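Trypsin inhibitor BGIT (Momordica charantia, PDB 1VBW) inhibits trypsin and probably related serine endopeptidases, most likely by occupying their active site with an exposed binding loop. Local coordinates at residues P29-V34 / D49-W54. Sequence-based numbering, arbitrary orientation. Where two conformers were deposited one is given.
Sequences PRVRAV and DRVRVW
R32, A33 and V34 pair in parallel with R50, V51 and R52, joining the two parallel strands of the small sheet in this potato-inhibitor fold. Four backbone hydrogen bonds run between them. R32 N donates to D49 O at 2.9 Å, and V51 N to R32 O at 3.0 Å. V34 N then reaches V51 O, and V53 N closes on V34 O at 2.8 Å. The last bond is the straightest, 169° at the hydrogen. D49 O and V51 O also receive CA-H contacts from V31 and A33. The short strand segments lie 31° from parallel, and strand 66-67 runs antiparallel on the other side of strand 50-55. R52 belongs to a sodium site with T66 and G68, though its side chain stays about 4 Å from the ion.

The chain between the parallel strands probably carries the protease-binding loop, as in related inhibitors, so this pairing holds the loop's base. The face with V31, A33, V51 and V53 turns to helix 17-27, where I24 touches V31, V51 and V53. V31 CG2 meets V51 CG2 at 3.8 Å, the two side chains crossing at a slant. A33 CB lies 3.9 Å from V53 CG2. This is the apolar layer between helix and sheet.

The other face carries R32, V34, R50 and R52; the end of R32 leads away. V34 has two conformers, so the close approach of its CG1 to R52 in one of them is doubtful. Further out, the guanidinium groups of R50 and R52 stack offset and roughly parallel. R52 NH2 lies over the centre of the R50 group, 3.1 Å from R50 NH2. Two donors meet here without a bond. The carboxylates of D45 and the C-terminal G68, both salt-bridged to R50 NH1, probably offset the charge. R52 NH2 is hydrogen-bonded to T43 O.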
loop_
_atom_site.group_PDB
_atom_site.type_symbol
_atom_site.label_atom_id
_atom_site.label_comp_id
_atom_site.label_asym_id
_atom_site.label_seq_id
_atom_site.Cartn_x
_atom_site.Cartn_y
_atom_site.Cartn_z
ATOM N N PRO A 29 11.254 -1.031 -5.295
ATOM C CA PRO A 29 11.337 -2.435 -5.639
ATOM C C PRO A 29 11.483 -3.367 -4.470
ATOM O O PRO A 29 11.423 -4.610 -4.647
ATOM C CB PRO A 29 12.556 -2.518 -6.563
ATOM C CG PRO A 29 13.391 -1.345 -6.203
ATOM C CD PRO A 29 12.446 -0.262 -5.774
ATOM N N ARG A 30 11.635 -2.831 -3.271
ATOM C CA ARG A 30 11.780 -3.634 -2.045
ATOM C C ARG A 30 10.476 -3.806 -1.296
ATOM O O ARG A 30 10.502 -4.298 -0.163
ATOM C CB ARG A 30 12.836 -2.986 -1.185
ATOM C CG ARG A 30 14.222 -3.017 -1.913
ATOM C CD ARG A 30 15.346 -2.412 -1.132
ATOM N NE ARG A 30 15.220 -0.994 -0.915
ATOM C CZ ARG A 30 16.076 -0.193 -0.308
ATOM N NH1 ARG A 30 17.238 -0.641 0.222
ATOM N NH2 ARG A 30 15.762 1.089 -0.231
ATOM N N VAL A 31 9.351 -3.487 -1.931
ATOM C CA VAL A 31 8.068 -3.723 -1.275
ATOM C C VAL A 31 7.129 -4.471 -2.217
ATOM O O VAL A 31 7.213 -4.383 -3.432
ATOM C CB VAL A 31 7.393 -2.429 -0.791
ATOM C CG1 VAL A 31 8.332 -1.631 0.108
ATOM C CG2 VAL A 31 6.869 -1.586 -1.935
ATOM N N ARG A 32 6.178 -5.148 -1.583
ATOM C CA ARG A 32 5.028 -5.722 -2.253
ATOM C C ARG A 32 3.791 -5.078 -1.689
ATOM O O ARG A 32 3.620 -4.982 -0.451
ATOM C CB ARG A 32 4.985 -7.259 -2.017
ATOM C CG ARG A 32 3.706 -7.891 -2.510
ATOM C CD ARG A 32 3.778 -9.416 -2.488
ATOM N NE ARG A 32 2.504 -10.030 -2.771
ATOM C CZ ARG A 32 1.602 -10.425 -1.851
ATOM N NH1 ARG A 32 1.902 -10.363 -0.549
ATOM N NH2 ARG A 32 0.449 -10.919 -2.248
ATOM N N ALA A 33 2.912 -4.616 -2.596
ATOM C CA ALA A 33 1.657 -4.001 -2.196
ATOM C C ALA A 33 0.584 -5.077 -2.096
ATOM O O ALA A 33 0.423 -5.925 -2.978
ATOM C CB ALA A 33 1.274 -2.955 -3.216
ATOM N N VAL A 34 -0.202 -4.998 -1.040
ATOM C CA VAL A 34 -1.236 -5.951 -0.645
ATOM C C VAL A 34 -2.573 -5.217 -0.668
ATOM O O VAL A 34 -2.717 -4.327 0.148
ATOM C CB VAL A 34 -0.933 -6.535 0.745
ATOM C CG1 VAL A 34 -0.820 -5.489 1.817
ATOM C CG2 VAL A 34 -1.950 -7.626 1.121
ATOM N N ASP A 49 8.851 -4.632 4.145
ATOM C CA ASP A 49 8.684 -5.120 2.786
ATOM C C ASP A 49 7.225 -5.114 2.330
ATOM O O ASP A 49 6.935 -5.602 1.229
ATOM C CB ASP A 49 9.245 -6.554 2.658
ATOM C CG ASP A 49 8.615 -7.509 3.647
ATOM O OD1 ASP A 49 8.029 -8.526 3.204
ATOM O OD2 ASP A 49 8.766 -7.309 4.855
ATOM N N ARG A 50 6.328 -4.574 3.148
ATOM C CA ARG A 50 4.893 -4.647 2.911
ATOM C C ARG A 50 4.300 -3.236 2.807
ATOM O O ARG A 50 4.628 -2.386 3.624
ATOM C CB ARG A 50 4.240 -5.340 4.107
ATOM C CG ARG A 50 2.733 -5.528 4.017
ATOM C CD ARG A 50 2.179 -6.337 5.180
ATOM N NE ARG A 50 2.495 -5.738 6.468
ATOM C CZ ARG A 50 2.512 -6.403 7.619
ATOM N NH1 ARG A 50 2.787 -5.759 8.758
ATOM N NH2 ARG A 50 2.290 -7.724 7.638
ATOM N N VAL A 51 3.412 -3.063 1.838
ATOM C CA VAL A 51 2.596 -1.840 1.734
ATOM C C VAL A 51 1.142 -2.287 1.620
ATOM O O VAL A 51 0.745 -2.788 0.563
ATOM C CB VAL A 51 3.006 -0.944 0.574
ATOM C CG1 VAL A 51 2.064 0.259 0.474
ATOM C CG2 VAL A 51 4.440 -0.457 0.721
ATOM N N ARG A 52 0.375 -2.064 2.654
ATOM C CA ARG A 52 -1.066 -2.300 2.581
ATOM C C ARG A 52 -1.748 -1.215 1.774
ATOM O O ARG A 52 -1.514 -0.025 2.039
ATOM C CB ARG A 52 -1.638 -2.394 3.992
ATOM C CG ARG A 52 -1.098 -3.663 4.662
ATOM C CD ARG A 52 -1.553 -3.845 6.060
ATOM N NE ARG A 52 -1.194 -5.223 6.423
ATOM C CZ ARG A 52 -0.835 -5.301 7.725
ATOM N NH1 ARG A 52 -0.871 -4.173 8.383
ATOM N NH2 ARG A 52 -0.558 -6.477 8.118
ATOM N N VAL A 53 -2.576 -1.608 0.859
ATOM C CA VAL A 53 -3.363 -0.734 0.031
ATOM C C VAL A 53 -4.831 -0.962 0.399
ATOM O O VAL A 53 -5.414 -1.938 -0.021
ATOM C CB VAL A 53 -3.106 -0.953 -1.453
ATOM C CG1 VAL A 53 -3.950 0.013 -2.284
ATOM C CG2 VAL A 53 -1.615 -0.763 -1.777
ATOM N N TRP A 54 -5.344 -0.041 1.236
ATOM C CA TRP A 54 -6.686 -0.192 1.773
ATOM C C TRP A 54 -7.700 0.382 0.781
ATOM O O TRP A 54 -7.579 1.554 0.422
ATOM C CB TRP A 54 -6.803 0.539 3.097
ATOM C CG TRP A 54 -5.968 -0.064 4.192
ATOM C CD1 TRP A 54 -4.749 0.373 4.655
ATOM C CD2 TRP A 54 -6.352 -1.186 4.988
ATOM N NE1 TRP A 54 -4.331 -0.450 5.694
ATOM C CE2 TRP A 54 -5.299 -1.406 5.918
ATOM C CE3 TRP A 54 -7.451 -2.025 5.022
ATOM C CZ2 TRP A 54 -5.335 -2.453 6.859
ATOM C CZ3 TRP A 54 -7.503 -3.056 5.954
ATOM C CH2 TRP A 54 -6.453 -3.235 6.852
#